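Local coordinates for protein Tox3 (Phaeosphaeria nodorum, PDB 6WES) that probably acts as a secreted necrotrophic effector of a wheat pathogen, its mature beta-barrel domain being recognised in hosts that carry the Snn3 sensitivity gene, at residues Y1-D6 and H112-L117; R12-C17 and S147-G152; Y96-P101 and Q123-H128. All blocks are in the same frame, centred on the assembly; numbering follows the deposited sequence.

Contact 1 of 3, residues Y1-D6 and H112-L117; sequences YIKAND and HNNIYL
A polar surface contact joins the N-terminal end of strand 2-16 to the long loop between strands 92-105 and 126-133, at one end of the beta barrel, with the facing amides of N5 and N114 at its middle. The two side chains come from opposite directions, N114 reaching out with CG anti to its backbone N (chi1 -158°). N5 ND2 gives the firm bond, 2.9 Å to N114 OD1 with an N-H...O angle of 150°, while the return bond from N114 ND2 to N5 OD1 is weak at 3.3 Å. A true flat amide pair is not formed, because the two planes are turned 47° against each other. N114 OD1 also accepts the backbone N-H of I115, which comes from above the carbonyl plane, and this second bond helps to fix the rotation of the amide. N5 ND2 has another acceptor in I33 O on the neighbouring strand 23-36, tying the loop through N5 to the sheet. A water takes a hydrogen bond from N114 ND2 and gives one to A4 O. Beside the amides, the aliphatic part of K3 crosses N114 at about a right angle. The apolar share falls to I115, whose CD1 packs 3.5 Å from N5 CB.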
loop_
_atom_site.group_PDB
_atom_site.type_symbol
_atom_site.label_atom_id
_atom_site.label_comp_id
_atom_site.label_asym_id
_atom_site.label_seq_id
_atom_site.Cartn_x
_atom_site.Cartn_y
_atom_site.Cartn_z
ATOM N N TYR A 1 15.720 2.531 -26.606
ATOM C CA TYR A 1 16.447 2.007 -25.441
ATOM C C TYR A 1 15.485 2.108 -24.262
ATOM O O TYR A 1 14.402 2.697 -24.381
ATOM C CB TYR A 1 17.747 2.792 -25.186
ATOM C CG TYR A 1 17.494 4.248 -24.890
ATOM C CD1 TYR A 1 17.428 5.194 -25.906
ATOM C CD2 TYR A 1 17.285 4.673 -23.591
ATOM C CE1 TYR A 1 17.163 6.526 -25.618
ATOM C CE2 TYR A 1 17.022 5.986 -23.293
ATOM C CZ TYR A 1 16.957 6.914 -24.304
ATOM O OH TYR A 1 16.700 8.224 -23.956
ATOM N N ILE A 2 15.848 1.582 -23.100
ATOM C CA ILE A 2 14.929 1.536 -21.963
ATOM C C ILE A 2 15.184 2.722 -21.041
ATOM O O ILE A 2 16.226 2.813 -20.388
ATOM C CB ILE A 2 15.066 0.215 -21.193
ATOM C CG1 ILE A 2 14.922 -0.981 -22.143
ATOM C CG2 ILE A 2 14.059 0.158 -20.047
ATOM C CD1 ILE A 2 13.555 -1.181 -22.680
ATOM N N LYS A 3 14.218 3.622 -20.949
ATOM C CA LYS A 3 14.262 4.680 -19.947
ATOM C C LYS A 3 13.879 4.105 -18.591
ATOM O O LYS A 3 12.996 3.246 -18.491
ATOM C CB LYS A 3 13.252 5.780 -20.292
ATOM C CG LYS A 3 13.584 6.624 -21.497
ATOM C CD LYS A 3 14.350 7.823 -21.079
ATOM C CE LYS A 3 14.211 8.918 -22.116
ATOM N NZ LYS A 3 15.394 9.792 -21.954
ATOM N N ALA A 4 14.528 4.594 -17.545
ATOM C CA ALA A 4 14.190 4.263 -16.165
ATOM C C ALA A 4 13.295 5.345 -15.578
ATOM O O ALA A 4 13.547 6.541 -15.762
ATOM C CB ALA A 4 15.463 4.171 -15.320
ATOM N N ASN A 5 12.281 4.929 -14.821
ATOM C CA ASN A 5 11.431 5.891 -14.140
ATOM C C ASN A 5 11.049 5.342 -12.779
ATOM O O ASN A 5 10.829 4.141 -12.624
ATOM C CB ASN A 5 10.117 6.140 -14.894
ATOM C CG ASN A 5 10.321 6.715 -16.257
ATOM O OD1 ASN A 5 10.537 7.943 -16.416
ATOM N ND2 ASN A 5 10.250 5.870 -17.267
ATOM N N ASP A 6 10.937 6.221 -11.796
ATOM C CA ASP A 6 10.430 5.816 -10.497
ATOM C C ASP A 6 9.551 6.914 -9.923
ATOM O O ASP A 6 9.684 8.104 -10.263
ATOM C CB ASP A 6 11.562 5.467 -9.526
ATOM C CG ASP A 6 12.457 6.655 -9.228
ATOM O OD1 ASP A 6 12.204 7.342 -8.219
ATOM O OD2 ASP A 6 13.404 6.915 -10.013
ATOM N N HIS A 112 4.573 9.581 -25.977
ATOM C CA HIS A 112 5.350 9.257 -27.164
ATOM C C HIS A 112 6.835 9.089 -26.854
ATOM O O HIS A 112 7.519 8.326 -27.552
ATOM C CB HIS A 112 5.086 10.297 -28.256
ATOM C CG HIS A 112 3.690 10.229 -28.794
ATOM N ND1 HIS A 112 2.638 10.917 -28.226
ATOM C CD2 HIS A 112 3.161 9.498 -29.803
ATOM C CE1 HIS A 112 1.526 10.641 -28.883
ATOM N NE2 HIS A 112 1.816 9.782 -29.844
ATOM N N ASN A 113 7.342 9.751 -25.809
ATOM C CA ASN A 113 8.768 9.776 -25.507
ATOM C C ASN A 113 9.131 9.077 -24.213
ATOM O O ASN A 113 10.287 8.669 -24.052
ATOM C CB ASN A 113 9.266 11.225 -25.383
ATOM C CG ASN A 113 8.994 12.044 -26.624
ATOM O OD1 ASN A 113 9.244 11.594 -27.729
ATOM N ND2 ASN A 113 8.459 13.250 -26.439
ATOM N N ASN A 114 8.191 8.957 -23.288
ATOM C CA ASN A 114 8.433 8.367 -21.974
ATOM C C ASN A 114 7.061 8.216 -21.322
ATOM O O ASN A 114 6.030 8.567 -21.912
ATOM C CB ASN A 114 9.354 9.271 -21.141
ATOM C CG ASN A 114 10.067 8.536 -20.020
ATOM O OD1 ASN A 114 9.794 7.381 -19.738
ATOM N ND2 ASN A 114 11.007 9.217 -19.383
ATOM N N ILE A 115 7.049 7.686 -20.101
ATOM C CA ILE A 115 5.796 7.617 -19.333
ATOM C C ILE A 115 5.256 9.026 -19.083
ATOM O O ILE A 115 5.967 10.034 -19.177
ATOM C CB ILE A 115 5.987 6.885 -17.998
ATOM C CG1 ILE A 115 6.899 7.673 -17.057
ATOM C CG2 ILE A 115 6.472 5.437 -18.250
ATOM C CD1 ILE A 115 6.812 7.159 -15.614
ATOM N N TYR A 116 3.985 9.080 -18.708
ATOM C CA TYR A 116 3.374 10.344 -18.288
ATOM C C TYR A 116 2.289 9.941 -17.311
ATOM O O TYR A 116 1.435 9.118 -17.661
ATOM C CB TYR A 116 2.754 11.084 -19.472
ATOM C CG TYR A 116 2.483 12.547 -19.232
ATOM C CD1 TYR A 116 3.294 13.516 -19.802
ATOM C CD2 TYR A 116 1.426 12.944 -18.427
ATOM C CE1 TYR A 116 3.057 14.872 -19.612
ATOM C CE2 TYR A 116 1.175 14.322 -18.223
ATOM C CZ TYR A 116 2.010 15.251 -18.803
ATOM O OH TYR A 116 1.773 16.600 -18.627
ATOM N N LEU A 117 2.358 10.444 -16.079
ATOM C CA LEU A 117 1.449 10.021 -15.021
ATOM C C LEU A 117 0.404 11.086 -14.731
ATOM O O LEU A 117 0.561 12.256 -15.075
ATOM C CB LEU A 117 2.213 9.688 -13.734
ATOM C CG LEU A 117 3.381 8.719 -13.943
ATOM C CD1 LEU A 117 4.081 8.532 -12.598
ATOM C CD2 LEU A 117 2.936 7.383 -14.517
HETATM O O HOH W 1 13.216 8.722 -17.440
#

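Contact 2 of 3, residues R12-C17 and S147-G152; sequences RSVHDC and STRTYG
The guanidinium of R149 lies with one face over V14 CG1, which sits 4.1 Å above the middle of its plane, and the edge of the same group grips the carboxylate of D16. The setting is a classic beta bulge in the antiparallel pairing of strands 2-16 and 144-153 of the barrel. R149 and T150 together face V14: R149 N reaches V14 O at 2.7 Å, whereas the bond from T150 N to that oxygen is weak at 3.4 Å. The extra residue moves the register by one between V14 and H15, and regular pairing continues through S13-Y151 to R12-G152 on one side and through H15-T148 to D16-S147 on the other.

The salt bridge is bidentate and side-on. R149 NH2 meets D16 OD1 at 2.8 Å and R149 NE meets D16 OD2 at 3.0 Å, each oxygen using its syn lone pair, with the two planes only 29° apart. R149 is extended through CD and then bends at chi3 (-68°), which turns its NE and NH2 edge to the carboxylate. D16 OD1 has a further donor in G22 N, and a water bridges D16 OD2 to S147 OG, so each carboxylate oxygen has a second partner besides R149. On the same face, V14 CG2 touches T150 CG2 at 3.9 Å.

The other face carries S13, H15, T148 and Y151. H15 and T148 point the same way, side by side; T148 OG1 is hydrogen-bonded to P125 O and lies 3.0 Å from H15 NE2.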
loop_
_atom_site.group_PDB
_atom_site.type_symbol
_atom_site.label_atom_id
_atom_site.label_comp_id
_atom_site.label_asym_id
_atom_site.label_seq_id
_atom_site.Cartn_x
_atom_site.Cartn_y
_atom_site.Cartn_z
ATOM N N ARG A 12 -1.055 8.025 4.895
ATOM C CA ARG A 12 -1.196 7.928 6.337
ATOM C C ARG A 12 -2.657 7.625 6.639
ATOM O O ARG A 12 -3.560 8.163 5.983
ATOM C CB ARG A 12 -0.808 9.276 6.976
ATOM C CG ARG A 12 -1.110 9.423 8.469
ATOM C CD ARG A 12 -0.446 10.666 9.053
ATOM N NE ARG A 12 1.010 10.589 8.912
ATOM C CZ ARG A 12 1.850 11.586 9.206
ATOM N NH1 ARG A 12 1.366 12.741 9.651
ATOM N NH2 ARG A 12 3.158 11.421 9.071
ATOM N N SER A 13 -2.906 6.830 7.670
ATOM C CA SER A 13 -4.283 6.545 8.044
ATOM C C SER A 13 -4.380 6.341 9.547
ATOM O O SER A 13 -3.385 6.061 10.220
ATOM C CB SER A 13 -4.816 5.302 7.327
ATOM O OG SER A 13 -4.056 4.143 7.640
ATOM N N VAL A 14 -5.596 6.476 10.068
ATOM C CA VAL A 14 -5.889 6.267 11.485
ATOM C C VAL A 14 -7.094 5.337 11.566
ATOM O O VAL A 14 -8.081 5.533 10.837
ATOM C CB VAL A 14 -6.219 7.602 12.192
ATOM C CG1 VAL A 14 -6.544 7.380 13.675
ATOM C CG2 VAL A 14 -5.060 8.579 12.023
ATOM N N HIS A 15 -7.013 4.329 12.436
ATOM C CA HIS A 15 -8.064 3.330 12.581
ATOM C C HIS A 15 -8.451 3.148 14.039
ATOM O O HIS A 15 -7.622 3.275 14.949
ATOM C CB HIS A 15 -7.605 1.978 12.006
ATOM C CG HIS A 15 -7.501 1.988 10.513
ATOM N ND1 HIS A 15 -6.375 2.415 9.846
ATOM C CD2 HIS A 15 -8.416 1.698 9.561
ATOM C CE1 HIS A 15 -6.593 2.377 8.538
ATOM N NE2 HIS A 15 -7.825 1.928 8.342
ATOM N N ASP A 16 -9.713 2.787 14.235
ATOM C CA ASP A 16 -10.253 2.476 15.555
ATOM C C ASP A 16 -10.699 1.027 15.547
ATOM O O ASP A 16 -11.463 0.607 14.671
ATOM C CB ASP A 16 -11.404 3.424 15.873
ATOM C CG ASP A 16 -10.944 4.849 15.919
ATOM O OD1 ASP A 16 -9.880 5.127 16.505
ATOM O OD2 ASP A 16 -11.652 5.725 15.355
ATOM N N CYS A 17 -10.176 0.257 16.482
ATOM C CA CYS A 17 -10.408 -1.178 16.518
ATOM C C CYS A 17 -11.092 -1.539 17.833
ATOM O O CYS A 17 -11.345 -0.675 18.681
ATOM C CB CYS A 17 -9.088 -1.937 16.336
ATOM S SG CYS A 17 -8.236 -1.635 14.733
ATOM N N SER A 147 -12.705 0.213 12.066
ATOM C CA SER A 147 -13.218 1.335 11.293
ATOM C C SER A 147 -12.100 2.319 10.968
ATOM O O SER A 147 -11.187 2.544 11.768
ATOM C CB SER A 147 -14.388 2.029 12.001
ATOM O OG SER A 147 -14.032 2.389 13.326
ATOM N N THR A 148 -12.146 2.867 9.756
ATOM C CA THR A 148 -11.162 3.846 9.314
ATOM C C THR A 148 -11.615 5.218 9.801
ATOM O O THR A 148 -12.721 5.666 9.469
ATOM C CB THR A 148 -11.038 3.790 7.792
ATOM O OG1 THR A 148 -10.642 2.468 7.403
ATOM C CG2 THR A 148 -9.998 4.805 7.267
ATOM N N ARG A 149 -10.782 5.887 10.598
ATOM C CA ARG A 149 -11.137 7.219 11.065
ATOM C C ARG A 149 -10.830 8.272 10.021
ATOM O O ARG A 149 -11.638 9.170 9.798
ATOM C CB ARG A 149 -10.431 7.553 12.368
ATOM C CG ARG A 149 -11.274 8.619 13.081
ATOM C CD ARG A 149 -10.555 9.277 14.164
ATOM N NE ARG A 149 -10.303 8.347 15.246
ATOM C CZ ARG A 149 -9.551 8.662 16.281
ATOM N NH1 ARG A 149 -9.047 9.887 16.371
ATOM N NH2 ARG A 149 -9.314 7.760 17.216
ATOM N N THR A 150 -9.669 8.176 9.377
ATOM C CA THR A 150 -9.291 9.142 8.357
ATOM C C THR A 150 -8.108 8.565 7.592
ATOM O O THR A 150 -7.469 7.617 8.046
ATOM C CB THR A 150 -8.972 10.517 8.963
ATOM O OG1 THR A 150 -8.795 11.456 7.900
ATOM C CG2 THR A 150 -7.730 10.489 9.850
ATOM N N TYR A 151 -7.828 9.149 6.427
ATOM C CA TYR A 151 -6.654 8.771 5.645
ATOM C C TYR A 151 -6.301 9.936 4.733
ATOM O O TYR A 151 -7.150 10.786 4.431
ATOM C CB TYR A 151 -6.869 7.471 4.852
ATOM C CG TYR A 151 -7.964 7.566 3.833
ATOM C CD1 TYR A 151 -9.282 7.389 4.189
ATOM C CD2 TYR A 151 -7.681 7.842 2.492
ATOM C CE1 TYR A 151 -10.293 7.491 3.253
ATOM C CE2 TYR A 151 -8.715 7.947 1.550
ATOM C CZ TYR A 151 -10.002 7.758 1.956
ATOM O OH TYR A 151 -11.060 7.846 1.064
ATOM N N GLY A 152 -5.050 9.979 4.286
ATOM C CA GLY A 152 -4.646 11.065 3.409
ATOM C C GLY A 152 -3.166 11.007 3.117
ATOM O O GLY A 152 -2.494 10.043 3.489
HETATM O O HOH W 2 -14.659 0.801 15.560
HETATM O O HOH W 3 -13.338 4.947 13.128
#

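Contact 3 of 3, residues Y96-P101 and Q123-H128; sequences YQLRQP and QRPTMH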
loop_
_atom_site.group_PDB
_atom_site.type_symbol
_atom_site.label_atom_id
_atom_site.label_comp_id
_atom_site.label_asym_id
_atom_site.label_seq_id
_atom_site.Cartn_x
_atom_site.Cartn_y
_atom_site.Cartn_z
ATOM N N TYR A 96 -2.470 -6.882 14.065
ATOM C CA TYR A 96 -3.158 -5.969 13.163
ATOM C C TYR A 96 -2.625 -6.153 11.761
ATOM O O TYR A 96 -1.431 -6.397 11.570
ATOM C CB TYR A 96 -2.899 -4.517 13.554
ATOM C CG TYR A 96 -3.500 -4.230 14.882
ATOM C CD1 TYR A 96 -4.814 -3.800 14.989
ATOM C CD2 TYR A 96 -2.752 -4.414 16.039
ATOM C CE1 TYR A 96 -5.381 -3.571 16.238
ATOM C CE2 TYR A 96 -3.299 -4.205 17.262
ATOM C CZ TYR A 96 -4.615 -3.785 17.350
ATOM O OH TYR A 96 -5.160 -3.587 18.597
ATOM N N GLN A 97 -3.509 -6.033 10.788
ATOM C CA GLN A 97 -3.109 -6.028 9.390
ATOM C C GLN A 97 -3.765 -4.849 8.686
ATOM O O GLN A 97 -5.003 -4.727 8.685
ATOM C CB GLN A 97 -3.535 -7.322 8.727
ATOM C CG GLN A 97 -3.069 -7.406 7.281
ATOM C CD GLN A 97 -3.270 -8.793 6.742
ATOM O OE1 GLN A 97 -4.286 -9.077 6.100
ATOM N NE2 GLN A 97 -2.307 -9.673 7.005
ATOM N N LEU A 98 -2.939 -3.993 8.102
ATOM C CA LEU A 98 -3.386 -2.825 7.355
ATOM C C LEU A 98 -3.264 -3.139 5.872
ATOM O O LEU A 98 -2.228 -3.651 5.421
ATOM C CB LEU A 98 -2.494 -1.641 7.702
ATOM C CG LEU A 98 -2.726 -0.348 6.923
ATOM C CD1 LEU A 98 -4.182 0.143 7.103
ATOM C CD2 LEU A 98 -1.745 0.678 7.421
ATOM N N ARG A 99 -4.343 -2.915 5.140
ATOM C CA ARG A 99 -4.401 -3.197 3.708
ATOM C C ARG A 99 -4.599 -1.861 2.998
ATOM O O ARG A 99 -5.681 -1.257 3.067
ATOM C CB ARG A 99 -5.532 -4.175 3.418
ATOM C CG ARG A 99 -5.372 -5.484 4.181
ATOM C CD ARG A 99 -6.503 -6.465 3.932
ATOM N NE ARG A 99 -6.400 -7.578 4.865
ATOM C CZ ARG A 99 -7.412 -8.377 5.199
ATOM N NH1 ARG A 99 -8.610 -8.207 4.632
ATOM N NH2 ARG A 99 -7.214 -9.352 6.065
ATOM N N GLN A 100 -3.560 -1.382 2.337
ATOM C CA GLN A 100 -3.526 -0.021 1.798
ATOM C C GLN A 100 -3.404 -0.047 0.279
ATOM O O GLN A 100 -2.335 -0.414 -0.249
ATOM C CB GLN A 100 -2.346 0.711 2.430
ATOM C CG GLN A 100 -2.077 2.120 1.887
ATOM C CD GLN A 100 -3.234 3.053 2.143
ATOM O OE1 GLN A 100 -3.458 3.473 3.281
ATOM N NE2 GLN A 100 -3.988 3.386 1.092
ATOM N N PRO A 101 -4.442 0.308 -0.473
ATOM C CA PRO A 101 -4.330 0.342 -1.938
ATOM C C PRO A 101 -3.534 1.542 -2.416
ATOM O O PRO A 101 -3.509 2.598 -1.775
ATOM C CB PRO A 101 -5.782 0.464 -2.419
ATOM C CG PRO A 101 -6.644 0.203 -1.229
ATOM C CD PRO A 101 -5.821 0.545 -0.007
ATOM N N GLN A 123 -6.069 6.530 -1.328
ATOM C CA GLN A 123 -7.135 5.548 -1.378
ATOM C C GLN A 123 -7.406 5.024 0.020
ATOM O O GLN A 123 -6.489 4.885 0.840
ATOM C CB GLN A 123 -6.783 4.407 -2.315
ATOM C CG GLN A 123 -6.965 4.813 -3.782
ATOM C CD GLN A 123 -6.811 3.625 -4.687
ATOM O OE1 GLN A 123 -5.718 3.371 -5.186
ATOM N NE2 GLN A 123 -7.886 2.868 -4.883
ATOM N N ARG A 124 -8.670 4.743 0.283
ATOM C CA ARG A 124 -9.095 4.309 1.611
ATOM C C ARG A 124 -8.533 2.933 1.940
ATOM O O ARG A 124 -8.768 1.971 1.191
ATOM C CB ARG A 124 -10.622 4.246 1.645
ATOM C CG ARG A 124 -11.223 3.903 3.017
ATOM C CD ARG A 124 -12.775 3.881 2.956
ATOM N NE ARG A 124 -13.378 3.502 4.239
ATOM C CZ ARG A 124 -14.624 3.805 4.601
ATOM N NH1 ARG A 124 -15.415 4.488 3.783
ATOM N NH2 ARG A 124 -15.078 3.430 5.790
ATOM N N PRO A 125 -7.798 2.781 3.035
ATOM C CA PRO A 125 -7.315 1.469 3.464
ATOM C C PRO A 125 -8.323 0.825 4.409
ATOM O O PRO A 125 -9.320 1.435 4.794
ATOM C CB PRO A 125 -6.047 1.833 4.235
ATOM C CG PRO A 125 -6.404 3.165 4.898
ATOM C CD PRO A 125 -7.295 3.885 3.890
ATOM N N THR A 126 -8.058 -0.426 4.766
ATOM C CA THR A 126 -8.794 -1.089 5.833
ATOM C C THR A 126 -7.805 -1.697 6.813
ATOM O O THR A 126 -6.703 -2.100 6.433
ATOM C CB THR A 126 -9.712 -2.184 5.302
ATOM O OG1 THR A 126 -8.941 -3.186 4.616
ATOM C CG2 THR A 126 -10.761 -1.588 4.358
ATOM N N MET A 127 -8.185 -1.760 8.079
ATOM C CA MET A 127 -7.381 -2.408 9.100
ATOM C C MET A 127 -8.200 -3.520 9.723
ATOM O O MET A 127 -9.435 -3.460 9.765
ATOM C CB MET A 127 -6.921 -1.440 10.191
ATOM C CG MET A 127 -5.923 -2.068 11.188
ATOM S SD MET A 127 -5.219 -0.896 12.363
ATOM C CE MET A 127 -4.117 -0.038 11.209
ATOM N N HIS A 128 -7.498 -4.542 10.193
ATOM C CA HIS A 128 -8.085 -5.780 10.664
ATOM C C HIS A 128 -7.346 -6.175 11.931
ATOM O O HIS A 128 -6.129 -6.004 12.008
ATOM C CB HIS A 128 -7.918 -6.815 9.525
ATOM C CG HIS A 128 -8.457 -6.315 8.218
ATOM N ND1 HIS A 128 -9.748 -6.571 7.818
ATOM C CD2 HIS A 128 -7.915 -5.516 7.259
ATOM C CE1 HIS A 128 -9.976 -5.975 6.660
ATOM N NE2 HIS A 128 -8.882 -5.318 6.302
HETATM O O HOH W 4 -8.176 -2.373 1.853
HETATM O O HOH W 5 -3.237 5.475 -1.447
#
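R99 and H128 meet across an antiparallel strand pair of the barrel, 92-105 with 126-133, the guanidinium lying flat over the imidazole with centres 3.6 Å apart and planes at 19°. Both flat groups are held by polar neighbours. R99 NE and NH2 both donate to Q97 OE1, an acceptor gripped twice along the edge of the guanidinium, while Q97 NE2 is satisfied by D80 on the next strand. H128 NE2 shares a 2.7 Å hydrogen bond with T126 OG1, in which either could be the donor. A water connects T126 OG1 to R99 O. Extended from CG to NE, the R99 chain runs across H128 at about a right angle and carries the guanidinium out over the ring. The bond to T126 probably limits the ring's rotation.

The backbone is paired in both directions at Q97-H128 and R99-T126; the straightest bond, R99 N to T126 O, has an N-H...O angle of 171°. Before T126 the segment is not yet in strand conformation, and there Q100 supplies side-chain bonds. Bent at chi2 (63°), Q100 donates from NE2 to Q123 O at 2.9 Å, from above the carbonyl plane and off its lone pairs, and also to P101 O, both acceptors near its amide plane. A water joins P101 O to Q123 N.

On the other face, L98 CD1 packs against P125 CB and M127 CE, and the sulfur of M127 makes an oblique Met-aromatic contact with Y96, whose hydroxyl is hydrogen-bonded to E129; M127 SD lies 3.9 Å from Y96 CD1.

In the fold
All three contacts reach one antiparallel sheet, closed into a helix-free beta barrel, contact 1 from a loop beside it. Strand 2-16 serves contact 1 near its start and contact 2 near its end, so their centres lie 34 Å apart on opposite sides of the chain centre. Contact 3 pairs strands 92-105 and 126-133; strand 144-153 then sits between 126-133 and 2-16, bringing contacts 2 and 3 to 9 Å between centres. They touch where H15 packs on M127 and Y151 on R124. Along the chain, contact 3 is nested within contact 2, whereas contact 1 crosses both. Consecutive strands late in the chain are thereby joined to the first, beside the C17-C146 disulfide.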